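Local coordinates for cellulose binding protein (Clavibacter michiganensis, PDB 4JJO) that binds polysaccharide and probably loosens plant cell walls as the expansin module of CelA, which is probably also an endo-beta-1,4-glucanase, at residues N22-A27 with T151-W156; V110-K115 with L125-A130; A45-T50 with V63-Q68; N132-V137 with V169-Q174. All blocks are in the same frame, centred on the assembly; numbering follows the deposited sequence. Where two conformers were deposited one is given.

Interaction 1: residues N22-A27 with T151-W156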
loop_
_atom_site.group_PDB
_atom_site.type_symbol
_atom_site.label_atom_id
_atom_site.label_comp_id
_atom_site.label_asym_id
_atom_site.label_seq_id
_atom_site.Cartn_x
_atom_site.Cartn_y
_atom_site.Cartn_z
ATOM N N ASN A 22 3.868 3.031 8.354
ATOM C CA ASN A 22 4.667 1.815 8.319
ATOM C C ASN A 22 4.779 1.286 6.891
ATOM O O ASN A 22 5.735 0.589 6.553
ATOM C CB ASN A 22 4.069 0.753 9.240
ATOM C CG ASN A 22 5.112 -0.227 9.748
ATOM O OD1 ASN A 22 6.113 -0.497 9.082
ATOM N ND2 ASN A 22 4.885 -0.755 10.941
ATOM N N CYS A 23 3.806 1.635 6.054
ATOM C CA CYS A 23 3.807 1.222 4.652
ATOM C C CYS A 23 4.796 2.022 3.798
ATOM O O CYS A 23 4.987 1.722 2.619
ATOM C CB CYS A 23 2.401 1.356 4.063
ATOM S SG CYS A 23 1.196 0.187 4.725
ATOM N N SER A 24 5.414 3.038 4.392
ATOM C CA SER A 24 6.405 3.861 3.700
ATOM C C SER A 24 5.885 4.456 2.390
ATOM O O SER A 24 6.560 4.402 1.361
ATOM C CB SER A 24 7.670 3.047 3.423
ATOM O OG SER A 24 8.148 2.441 4.609
ATOM N N MET A 25 4.689 5.029 2.433
ATOM C CA MET A 25 4.116 5.671 1.261
ATOM C C MET A 25 4.939 6.898 0.878
ATOM O O MET A 25 5.439 7.612 1.749
ATOM C CB MET A 25 2.668 6.079 1.537
ATOM C CG MET A 25 1.729 4.913 1.813
ATOM S SD MET A 25 1.758 3.659 0.517
ATOM C CE MET A 25 0.358 2.646 1.000
ATOM N N PRO A 26 5.082 7.149 -0.435
ATOM C CA PRO A 26 5.832 8.330 -0.880
ATOM C C PRO A 26 5.244 9.623 -0.319
ATOM O O PRO A 26 5.969 10.587 -0.082
ATOM C CB PRO A 26 5.676 8.297 -2.405
ATOM C CG PRO A 26 5.350 6.895 -2.736
ATOM C CD PRO A 26 4.594 6.343 -1.569
ATOM N N ALA A 27 3.932 9.632 -0.111
ATOM C CA ALA A 27 3.245 10.815 0.383
ATOM C C ALA A 27 1.997 10.435 1.162
ATOM O O ALA A 27 1.366 9.417 0.890
ATOM C CB ALA A 27 2.867 11.715 -0.775
ATOM N N THR A 151 9.081 -7.009 2.680
ATOM C CA THR A 151 9.436 -6.425 3.970
ATOM C C THR A 151 8.166 -6.032 4.712
ATOM O O THR A 151 7.086 -5.961 4.124
ATOM C CB THR A 151 10.315 -5.163 3.827
ATOM O OG1 THR A 151 9.524 -4.073 3.338
ATOM C CG2 THR A 151 11.492 -5.410 2.891
ATOM N N ASP A 152 8.299 -5.768 6.006
ATOM C CA ASP A 152 7.162 -5.343 6.806
ATOM C C ASP A 152 6.989 -3.825 6.766
ATOM O O ASP A 152 6.200 -3.271 7.530
ATOM C CB ASP A 152 7.320 -5.822 8.252
ATOM C CG ASP A 152 8.462 -5.138 8.976
ATOM O OD1 ASP A 152 9.230 -4.392 8.332
ATOM O OD2 ASP A 152 8.594 -5.356 10.197
ATOM N N TYR A 153 7.719 -3.152 5.879
ATOM C CA TYR A 153 7.608 -1.698 5.765
ATOM C C TYR A 153 7.245 -1.209 4.355
ATOM O O TYR A 153 7.452 -0.041 4.022
ATOM C CB TYR A 153 8.884 -1.009 6.264
ATOM C CG TYR A 153 10.145 -1.365 5.516
ATOM C CD1 TYR A 153 10.473 -0.735 4.323
ATOM C CD2 TYR A 153 11.023 -2.314 6.018
ATOM C CE1 TYR A 153 11.634 -1.053 3.640
ATOM C CE2 TYR A 153 12.186 -2.638 5.346
ATOM C CZ TYR A 153 12.484 -2.006 4.156
ATOM O OH TYR A 153 13.639 -2.318 3.479
ATOM N N GLY A 154 6.699 -2.100 3.532
ATOM C CA GLY A 154 6.077 -1.693 2.284
ATOM C C GLY A 154 6.921 -1.844 1.032
ATOM O O GLY A 154 6.501 -1.428 -0.047
ATOM N N TYR A 155 8.104 -2.433 1.169
ATOM C CA TYR A 155 8.969 -2.677 0.023
ATOM C C TYR A 155 9.164 -4.168 -0.221
ATOM O O TYR A 155 8.768 -5.008 0.589
ATOM C CB TYR A 155 10.339 -2.028 0.232
ATOM C CG TYR A 155 10.406 -0.566 -0.142
ATOM C CD1 TYR A 155 10.944 -0.171 -1.359
ATOM C CD2 TYR A 155 9.941 0.419 0.722
ATOM C CE1 TYR A 155 11.017 1.162 -1.707
ATOM C CE2 TYR A 155 10.010 1.755 0.382
ATOM C CZ TYR A 155 10.548 2.120 -0.835
ATOM O OH TYR A 155 10.615 3.453 -1.170
ATOM N N TRP A 156 9.783 -4.473 -1.355
ATOM C CA TRP A 156 10.188 -5.825 -1.700
ATOM C C TRP A 156 11.683 -5.782 -1.970
ATOM O O TRP A 156 12.141 -4.956 -2.754
ATOM C CB TRP A 156 9.448 -6.298 -2.948
ATOM C CG TRP A 156 7.980 -6.453 -2.756
ATOM C CD1 TRP A 156 7.042 -5.462 -2.772
ATOM C CD2 TRP A 156 7.271 -7.676 -2.526
ATOM N NE1 TRP A 156 5.791 -5.994 -2.562
ATOM C CE2 TRP A 156 5.905 -7.350 -2.409
ATOM C CE3 TRP A 156 7.658 -9.014 -2.408
ATOM C CZ2 TRP A 156 4.925 -8.316 -2.183
ATOM C CZ3 TRP A 156 6.686 -9.969 -2.182
ATOM C CH2 TRP A 156 5.336 -9.616 -2.071
#
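S24 reaches across to the main chain of Y153 and carries this contact between two loops. The CB of S24 lies 3.2 Å from the O of Y153 and meets the edge of the Y155 ring, with Y155 CE2 4.0 Å away. With chi1 at -53°, OG turns back beside its own backbone N and faces the other loop. S24 OG donates a short hydrogen bond to Y153 O, 2.6 Å, arriving in the carbonyl plane. OG also lies near the plane of the Y153 ring, at its CD1 edge. The O of N22 takes a CA-H...O contact from Y153 CA at 3.1 Å. G154 has no side chain, and a CB there would run into C23 O; its CA lies 3.6 Å from that oxygen. T151 shapes its own loop by an ST turn: its OG1 accepts from Y153 N and sits over the centre of one face of the Y153 ring. Y153 OH is hydrogen-bonded to K115 NZ. The contact joins the two expansin domains. C23 is tied to C48 by a disulfide, and N22 and C23 touch Y42 of helix 39-42. S24 O accepts from Q126 NE2 of strand 124-128 in the C-terminal domain, where Y155 packs on R113 of strand 111-114.

Interaction 2: residues V110-K115 with L125-A130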
loop_
_atom_site.group_PDB
_atom_site.type_symbol
_atom_site.label_atom_id
_atom_site.label_comp_id
_atom_site.label_asym_id
_atom_site.label_seq_id
_atom_site.Cartn_x
_atom_site.Cartn_y
_atom_site.Cartn_z
ATOM N N VAL A 110 -0.173 1.365 -12.350
ATOM C CA VAL A 110 0.875 0.836 -11.494
ATOM C C VAL A 110 2.139 1.679 -11.614
ATOM O O VAL A 110 2.490 2.140 -12.699
ATOM C CB VAL A 110 1.199 -0.623 -11.868
ATOM C CG1 VAL A 110 2.421 -1.121 -11.109
ATOM C CG2 VAL A 110 -0.003 -1.514 -11.599
ATOM N N ALA A 111 2.805 1.896 -10.485
ATOM C CA ALA A 111 4.097 2.570 -10.478
ATOM C C ALA A 111 5.071 1.798 -9.606
ATOM O O ALA A 111 4.668 1.025 -8.739
ATOM C CB ALA A 111 3.956 4.001 -9.984
ATOM N N ILE A 112 6.357 2.014 -9.849
ATOM C CA ILE A 112 7.408 1.375 -9.074
ATOM C C ILE A 112 8.353 2.439 -8.549
ATOM O O ILE A 112 8.804 3.298 -9.310
ATOM C CB ILE A 112 8.224 0.395 -9.936
ATOM C CG1 ILE A 112 7.337 -0.729 -10.475
ATOM C CG2 ILE A 112 9.395 -0.176 -9.145
ATOM C CD1 ILE A 112 6.629 -1.526 -9.415
ATOM N N ARG A 113 8.645 2.395 -7.254
ATOM C CA ARG A 113 9.682 3.247 -6.690
ATOM C C ARG A 113 10.820 2.392 -6.163
ATOM O O ARG A 113 10.633 1.569 -5.264
ATOM C CB ARG A 113 9.142 4.141 -5.571
ATOM C CG ARG A 113 10.232 4.984 -4.921
ATOM C CD ARG A 113 9.692 6.075 -4.011
ATOM N NE ARG A 113 8.954 5.541 -2.869
ATOM C CZ ARG A 113 8.819 6.163 -1.702
ATOM N NH1 ARG A 113 9.376 7.349 -1.500
ATOM N NH2 ARG A 113 8.127 5.592 -0.726
ATOM N N VAL A 114 12.000 2.582 -6.737
ATOM C CA VAL A 114 13.194 1.932 -6.230
ATOM C C VAL A 114 13.589 2.628 -4.936
ATOM O O VAL A 114 13.599 3.857 -4.868
ATOM C CB VAL A 114 14.356 2.014 -7.233
ATOM C CG1 VAL A 114 15.597 1.367 -6.653
ATOM C CG2 VAL A 114 13.972 1.350 -8.545
ATOM N N LYS A 115 13.899 1.845 -3.909
ATOM C CA LYS A 115 14.267 2.401 -2.618
ATOM C C LYS A 115 15.587 3.147 -2.718
ATOM O O LYS A 115 16.496 2.721 -3.433
ATOM C CB LYS A 115 14.401 1.292 -1.577
ATOM C CG LYS A 115 14.517 1.819 -0.156
ATOM C CD LYS A 115 14.725 0.711 0.857
ATOM C CE LYS A 115 14.685 1.278 2.268
ATOM N NZ LYS A 115 15.085 0.297 3.314
ATOM N N LEU A 125 12.133 -2.537 -3.972
ATOM C CA LEU A 125 11.108 -1.989 -4.847
ATOM C C LEU A 125 9.799 -1.845 -4.094
ATOM O O LEU A 125 9.412 -2.717 -3.315
ATOM C CB LEU A 125 10.872 -2.889 -6.061
ATOM C CG LEU A 125 12.019 -3.144 -7.035
ATOM C CD1 LEU A 125 11.487 -3.924 -8.221
ATOM C CD2 LEU A 125 12.658 -1.848 -7.491
ATOM N N GLN A 126 9.121 -0.733 -4.335
ATOM C CA GLN A 126 7.788 -0.522 -3.805
ATOM C C GLN A 126 6.803 -0.458 -4.960
ATOM O O GLN A 126 7.022 0.270 -5.931
ATOM C CB GLN A 126 7.749 0.773 -3.004
ATOM C CG GLN A 126 6.367 1.166 -2.529
ATOM C CD GLN A 126 6.397 2.396 -1.658
ATOM O OE1 GLN A 126 6.892 3.445 -2.069
ATOM N NE2 GLN A 126 5.884 2.270 -0.437
ATOM N N VAL A 127 5.727 -1.229 -4.861
ATOM C CA VAL A 127 4.708 -1.244 -5.899
ATOM C C VAL A 127 3.531 -0.384 -5.475
ATOM O O VAL A 127 2.922 -0.611 -4.427
ATOM C CB VAL A 127 4.215 -2.667 -6.190
ATOM C CG1 VAL A 127 3.199 -2.647 -7.320
ATOM C CG2 VAL A 127 5.386 -3.571 -6.539
ATOM N N LEU A 128 3.216 0.604 -6.302
ATOM C CA LEU A 128 2.156 1.548 -6.002
ATOM C C LEU A 128 0.953 1.310 -6.904
ATOM O O LEU A 128 1.104 1.031 -8.093
ATOM C CB LEU A 128 2.676 2.974 -6.184
ATOM C CG LEU A 128 3.908 3.298 -5.332
ATOM C CD1 LEU A 128 4.676 4.479 -5.901
ATOM C CD2 LEU A 128 3.494 3.565 -3.897
ATOM N N ASN A 129 -0.237 1.400 -6.321
ATOM C CA ASN A 129 -1.481 1.391 -7.085
ATOM C C ASN A 129 -1.866 0.034 -7.681
ATOM O O ASN A 129 -2.580 -0.031 -8.684
ATOM C CB ASN A 129 -1.405 2.445 -8.187
ATOM C CG ASN A 129 -0.982 3.801 -7.660
ATOM O OD1 ASN A 129 -1.432 4.238 -6.600
ATOM N ND2 ASN A 129 -0.100 4.471 -8.389
ATOM N N ALA A 130 -1.400 -1.046 -7.066
ATOM C CA ALA A 130 -1.866 -2.376 -7.441
ATOM C C ALA A 130 -3.352 -2.518 -7.107
ATOM O O ALA A 130 -4.075 -3.267 -7.761
ATOM C CB ALA A 130 -1.057 -3.447 -6.732
#
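This is an antiparallel beta hairpin within the C-terminal domain of the expansin module, a beta sandwich of the E-set (immunoglobulin-like) kind. Strands 111-114 and 125-128 pair in regular register. A111 with L128 and R113 with Q126 are the hydrogen-bonded pairs. The first is closed by L128 N to A111 O at 2.9 Å, and the second by R113 N to Q126 O at 3.0 Å, each with a return bond. I112 with V127 and V114 with L125 are the non-hydrogen-bonded pairs.

The two faces differ. On one, I112, V114, L125 and V127 form an apolar surface. I112 CD1 rests against V127 CG2 at 3.7 Å, and V114 CG2 against L125 CD2 at 3.6 Å. On the other face R113 and Q126 run side by side. The OE1 of Q126 is gripped by two nitrogens of R113, NH2 at 2.8 Å and NE at 3.0 Å. The bend of R113 at chi3, 63°, swings NE and NH2 towards the extended Q126. The amide and guanidinium planes are only 10° apart, and the double grip keeps the two planes aligned. Beyond them A111 CB packs on L128 CB at 4.1 Å.

The polar pair also has a partner in the N-terminal domain: R113 NH1 is hydrogen-bonded to I18 O. Strand 191-193 pairs with the outer side of 111-114. On the apolar side, I112 packs on L181 and L184 of strand 178-184. There too L125 packs on I139, and V127 on I134 and V137, all of strand 134-141.

Interaction 3: residues A45-T50 with V63-Q68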
loop_
_atom_site.group_PDB
_atom_site.type_symbol
_atom_site.label_atom_id
_atom_site.label_comp_id
_atom_site.label_asym_id
_atom_site.label_seq_id
_atom_site.Cartn_x
_atom_site.Cartn_y
_atom_site.Cartn_z
ATOM N N ALA A 45 2.608 -6.071 6.196
ATOM C CA ALA A 45 2.605 -5.036 5.163
ATOM C C ALA A 45 1.884 -5.468 3.884
ATOM O O ALA A 45 1.830 -4.713 2.914
ATOM C CB ALA A 45 4.025 -4.581 4.849
ATOM N N ALA A 46 1.317 -6.670 3.879
ATOM C CA ALA A 46 0.595 -7.148 2.700
ATOM C C ALA A 46 -0.677 -6.329 2.456
ATOM O O ALA A 46 -1.189 -6.276 1.340
ATOM C CB ALA A 46 0.261 -8.622 2.847
ATOM N N ALA A 47 -1.179 -5.689 3.506
ATOM C CA ALA A 47 -2.372 -4.856 3.387
ATOM C C ALA A 47 -2.045 -3.474 2.824
ATOM O O ALA A 47 -2.941 -2.737 2.417
ATOM C CB ALA A 47 -3.054 -4.721 4.736
ATOM N N CYS A 48 -0.766 -3.119 2.804
ATOM C CA CYS A 48 -0.362 -1.803 2.322
ATOM C C CYS A 48 -0.877 -1.549 0.913
ATOM O O CYS A 48 -0.800 -2.419 0.045
ATOM C CB CYS A 48 1.157 -1.664 2.354
ATOM S SG CYS A 48 1.817 -1.614 4.022
ATOM N N GLY A 49 -1.421 -0.355 0.702
ATOM C CA GLY A 49 -1.888 0.062 -0.607
ATOM C C GLY A 49 -3.334 -0.298 -0.887
ATOM O O GLY A 49 -3.931 0.220 -1.832
ATOM N N THR A 50 -3.903 -1.189 -0.080
ATOM C CA THR A 50 -5.300 -1.567 -0.253
ATOM C C THR A 50 -6.209 -0.499 0.339
ATOM O O THR A 50 -5.755 0.401 1.043
ATOM C CB THR A 50 -5.629 -2.930 0.396
ATOM O OG1 THR A 50 -5.539 -2.829 1.824
ATOM C CG2 THR A 50 -4.691 -4.014 -0.113
ATOM N N VAL A 63 -10.759 4.760 2.605
ATOM C CA VAL A 63 -9.445 5.102 3.134
ATOM C C VAL A 63 -8.364 4.151 2.627
ATOM O O VAL A 63 -8.607 2.959 2.429
ATOM C CB VAL A 63 -9.437 5.092 4.682
ATOM C CG1 VAL A 63 -10.279 6.233 5.229
ATOM C CG2 VAL A 63 -9.924 3.753 5.217
ATOM N N GLN A 64 -7.170 4.694 2.409
ATOM C CA GLN A 64 -6.023 3.897 2.003
ATOM C C GLN A 64 -5.318 3.344 3.237
ATOM O O GLN A 64 -5.022 4.083 4.176
ATOM C CB GLN A 64 -5.041 4.745 1.189
ATOM C CG GLN A 64 -3.762 4.012 0.803
ATOM C CD GLN A 64 -2.810 4.844 -0.051
ATOM O OE1 GLN A 64 -1.831 4.320 -0.584
ATOM N NE2 GLN A 64 -3.085 6.137 -0.180
ATOM N N VAL A 65 -5.060 2.042 3.240
ATOM C CA VAL A 65 -4.301 1.435 4.324
ATOM C C VAL A 65 -2.851 1.882 4.195
ATOM O O VAL A 65 -2.185 1.583 3.205
ATOM C CB VAL A 65 -4.381 -0.098 4.296
ATOM C CG1 VAL A 65 -3.407 -0.692 5.299
ATOM C CG2 VAL A 65 -5.799 -0.566 4.587
ATOM N N ALA A 66 -2.368 2.603 5.201
ATOM C CA ALA A 66 -1.083 3.279 5.102
ATOM C C ALA A 66 -0.164 3.001 6.283
ATOM O O ALA A 66 1.001 3.395 6.263
ATOM C CB ALA A 66 -1.311 4.770 4.991
ATOM N N ASP A 67 -0.675 2.330 7.309
ATOM C CA ASP A 67 0.037 2.275 8.580
ATOM C C ASP A 67 -0.390 1.077 9.422
ATOM O O ASP A 67 -1.399 0.432 9.136
ATOM C CB ASP A 67 -0.238 3.563 9.359
ATOM C CG ASP A 67 0.905 3.956 10.279
ATOM O OD1 ASP A 67 1.842 3.151 10.464
ATOM O OD2 ASP A 67 0.864 5.085 10.816
ATOM N N GLN A 68 0.385 0.795 10.466
ATOM C CA GLN A 68 0.055 -0.261 11.414
ATOM C C GLN A 68 -0.273 0.320 12.786
ATOM O O GLN A 68 0.483 1.125 13.329
ATOM C CB GLN A 68 1.219 -1.249 11.546
ATOM C CG GLN A 68 1.044 -2.265 12.673
ATOM C CD GLN A 68 2.062 -3.396 12.637
ATOM O OE1 GLN A 68 1.882 -4.417 13.298
ATOM N NE2 GLN A 68 3.136 -3.219 11.874
HETATM O O HOH W 1 -2.768 2.648 -2.700
#
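V65 meets the loop 45-50 with both its main chain and its side chain. Backbone hydrogen bonds come first. The N of V65 donates to the O of T50 at 2.8 Å, almost in line with the carbonyl bond. The O of V65 takes a longer bond from the N of G49 at 3.3 Å, in the carbonyl plane. One strand residue thus holds two residues of the loop.

Within the loop, two turns overlap: type I from A45 to C48 and type II from A47 to T50. The second is reinforced by T50. Its chi1 of 68° sets OG1 between the backbone N and carbonyl carbon. From there T50 OG1 donates to a lone pair of A47 O at 2.7 Å. A47 O also accepts from T50 N at 3.1 Å.

The V65 side chain points into the loop. Its apolar contact is V65 CG1 with A47 CB, at 4.1 Å. V65 CG2 makes a van der Waals contact with T50 OG1 at 3.6 Å, a hydroxyl whose bond goes to A47 O. V65 also packs on V35 and V37 of strand 34-38.

A water forms a further link. It donates to G49 O at 2.8 Å and to Q64 OE1 at 2.9 Å, and so joins the loop to the extended Q64 side chain.

The setting is the double-psi beta-barrel domain, where strand 59-69 hydrogen-bonds to the loop that leads into strand 51-56. The chemistry is mainly that of peptide groups. It implies a loop fixed by its backbone at V65, with the T50 hydroxyl and the water adding to the hold.

Interaction 4: residues N132-V137 with V169-Q174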
loop_
_atom_site.group_PDB
_atom_site.type_symbol
_atom_site.label_atom_id
_atom_site.label_comp_id
_atom_site.label_asym_id
_atom_site.label_seq_id
_atom_site.Cartn_x
_atom_site.Cartn_y
_atom_site.Cartn_z
ATOM N N ASN A 132 -5.070 -4.072 -4.937
ATOM C CA ASN A 132 -5.312 -5.194 -4.042
ATOM C C ASN A 132 -3.993 -5.660 -3.430
ATOM O O ASN A 132 -2.953 -5.028 -3.631
ATOM C CB ASN A 132 -5.979 -6.344 -4.799
ATOM C CG ASN A 132 -7.212 -5.903 -5.566
ATOM O OD1 ASN A 132 -8.279 -5.701 -4.989
ATOM N ND2 ASN A 132 -7.068 -5.759 -6.878
ATOM N N ARG A 133 -4.031 -6.757 -2.681
ATOM C CA ARG A 133 -2.807 -7.316 -2.116
ATOM C C ARG A 133 -1.931 -7.896 -3.218
ATOM O O ARG A 133 -2.426 -8.465 -4.191
ATOM C CB ARG A 133 -3.108 -8.396 -1.075
ATOM C CG ARG A 133 -3.815 -7.889 0.171
ATOM C CD ARG A 133 -3.660 -8.861 1.335
ATOM N NE ARG A 133 -4.289 -8.357 2.552
ATOM C CZ ARG A 133 -4.108 -8.871 3.765
ATOM N NH1 ARG A 133 -3.305 -9.912 3.944
ATOM N NH2 ARG A 133 -4.730 -8.337 4.809
ATOM N N ILE A 134 -0.623 -7.742 -3.049
ATOM C CA ILE A 134 0.351 -8.285 -3.982
ATOM C C ILE A 134 0.881 -9.597 -3.418
ATOM O O ILE A 134 1.279 -9.660 -2.257
ATOM C CB ILE A 134 1.512 -7.296 -4.200
ATOM C CG1 ILE A 134 1.016 -6.070 -4.969
ATOM C CG2 ILE A 134 2.660 -7.959 -4.943
ATOM C CD1 ILE A 134 2.021 -4.940 -5.044
ATOM N N ASP A 135 0.875 -10.643 -4.239
ATOM C CA ASP A 135 1.292 -11.964 -3.791
ATOM C C ASP A 135 2.801 -12.142 -3.932
ATOM O O ASP A 135 3.456 -12.701 -3.054
ATOM C CB ASP A 135 0.569 -13.058 -4.579
ATOM C CG ASP A 135 0.965 -14.454 -4.130
ATOM O OD1 ASP A 135 0.363 -14.964 -3.161
ATOM O OD2 ASP A 135 1.881 -15.041 -4.745
ATOM N N ARG A 136 3.348 -11.679 -5.048
ATOM C CA ARG A 136 4.787 -11.770 -5.266
ATOM C C ARG A 136 5.301 -10.746 -6.264
ATOM O O ARG A 136 4.559 -10.238 -7.100
ATOM C CB ARG A 136 5.179 -13.180 -5.713
ATOM C CG ARG A 136 4.278 -13.794 -6.770
ATOM C CD ARG A 136 4.652 -15.248 -6.993
ATOM N NE ARG A 136 4.260 -15.747 -8.306
ATOM C CZ ARG A 136 3.043 -16.187 -8.618
ATOM N NH1 ARG A 136 2.070 -16.183 -7.715
ATOM N NH2 ARG A 136 2.796 -16.626 -9.845
ATOM N N VAL A 137 6.591 -10.455 -6.150
ATOM C CA VAL A 137 7.269 -9.504 -7.021
ATOM C C VAL A 137 8.576 -10.137 -7.468
ATOM O O VAL A 137 9.340 -10.630 -6.642
ATOM C CB VAL A 137 7.566 -8.180 -6.285
ATOM C CG1 VAL A 137 8.395 -7.249 -7.157
ATOM C CG2 VAL A 137 6.269 -7.509 -5.861
ATOM N N VAL A 169 10.203 -6.058 -14.244
ATOM C CA VAL A 169 9.597 -6.475 -12.988
ATOM C C VAL A 169 8.234 -7.105 -13.222
ATOM O O VAL A 169 7.381 -6.531 -13.896
ATOM C CB VAL A 169 9.428 -5.278 -12.033
ATOM C CG1 VAL A 169 8.757 -5.719 -10.740
ATOM C CG2 VAL A 169 10.772 -4.632 -11.748
ATOM N N LYS A 170 8.038 -8.290 -12.657
ATOM C CA LYS A 170 6.752 -8.964 -12.733
ATOM C C LYS A 170 6.052 -8.923 -11.387
ATOM O O LYS A 170 6.583 -9.394 -10.381
ATOM C CB LYS A 170 6.914 -10.412 -13.181
ATOM C CG LYS A 170 5.594 -11.155 -13.262
ATOM C CD LYS A 170 5.628 -12.238 -14.317
ATOM C CE LYS A 170 6.715 -13.258 -14.037
ATOM N NZ LYS A 170 6.707 -14.342 -15.054
ATOM N N VAL A 171 4.850 -8.359 -11.383
ATOM C CA VAL A 171 4.049 -8.257 -10.175
ATOM C C VAL A 171 2.760 -9.057 -10.340
ATOM O O VAL A 171 1.981 -8.824 -11.267
ATOM C CB VAL A 171 3.711 -6.793 -9.854
ATOM C CG1 VAL A 171 3.007 -6.691 -8.513
ATOM C CG2 VAL A 171 4.977 -5.948 -9.856
ATOM N N THR A 172 2.551 -10.005 -9.433
ATOM C CA THR A 172 1.371 -10.859 -9.452
ATOM C C THR A 172 0.530 -10.554 -8.218
ATOM O O THR A 172 1.049 -10.545 -7.104
ATOM C CB THR A 172 1.765 -12.347 -9.432
ATOM O OG1 THR A 172 2.740 -12.604 -10.450
ATOM C CG2 THR A 172 0.549 -13.239 -9.657
ATOM N N ASP A 173 -0.762 -10.302 -8.408
ATOM C CA ASP A 173 -1.614 -9.934 -7.281
ATOM C C ASP A 173 -2.281 -11.159 -6.661
ATOM O O ASP A 173 -2.123 -12.276 -7.145
ATOM C CB ASP A 173 -2.655 -8.881 -7.688
ATOM C CG ASP A 173 -3.713 -9.419 -8.643
ATOM O OD1 ASP A 173 -3.853 -10.653 -8.783
ATOM O OD2 ASP A 173 -4.426 -8.586 -9.244
ATOM N N GLN A 174 -3.024 -10.933 -5.583
ATOM C CA GLN A 174 -3.633 -12.016 -4.815
ATOM C C GLN A 174 -4.622 -12.851 -5.629
ATOM O O GLN A 174 -4.998 -13.950 -5.220
ATOM C CB GLN A 174 -4.344 -11.446 -3.586
ATOM C CG GLN A 174 -5.435 -10.436 -3.907
ATOM C CD GLN A 174 -6.140 -9.922 -2.667
ATOM O OE1 GLN A 174 -6.087 -8.731 -2.356
ATOM N NE2 GLN A 174 -6.811 -10.818 -1.953
HETATM O O HOH W 2 -4.446 -5.973 -8.054
#
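V171 fits its CG1 into the hollow beside I134 and V137, where two antiparallel strands of the C-terminal domain run together. V171 CG1 lies 3.8 Å from I134 CG2 and close to I134 CD1, while V137 CG2 is a looser neighbour. Further along, V137 CG1 meets V169 CG1 at 3.9 Å. V127 and W156 pack on I134 and V137, so this face of valines and isoleucine belongs to the domain core.

The other face has a different shape. A classic beta bulge places D135 and R136 opposite T172, and the N of each donates to T172 O. D135 N lies 2.9 Å from T172 O. R136 N lies 3.3 Å from T172 O. The register shifts by one residue here. R136 leaves the bulge with chi1 at 44° and then runs extended alongside T172. The T172 CG2 methyl fills the place beneath one guanidinium face, off towards its rim, 3.8 Å from R136 NH1. At the guanidinium edge R136 NH1 forms a salt bridge with D135 OD2.

At the strand ends the extended Q174 side chain crosses R133. Q174 OE1 accepts from R133 N at 2.9 Å and sits 3.3 Å from R133 CB, while Q174 N donates to R133 O. A water bridges N132 ND2 and D173 OD2. N132 ND2 is also hydrogen-bonded to D104 OD1, and D173 OD2 forms a salt bridge with R177.

The chemistry is two-sided: apolar side chains pack the inner face; outside, the exposed D135-R136 salt bridge probably steadies the guanidinium over a threonine methyl.

Overall arrangement
The four contacts divide by domain. Interaction 3 lies in the N-terminal barrel, and interactions 2 and 4 lie in one sheet of the C-terminal domain. Interaction 1 bridges the two domains. It meets interaction 3 through the C23-C48 disulfide and interaction 2 through S24 and Q126. Interaction 2 is the most buried, with an arginine-glutamine pair turned towards the domain junction. Interaction 4 shares the core side through V127, but its outer face, with D135 and R136, is exposed and carries charge and a bulge. Interactions 1 and 3 are partly buried and rely on loops and main-chain polar atoms. Interactions 3 and 4 also touch, where R133 meets A46 and A47, making a further point of contact between domains.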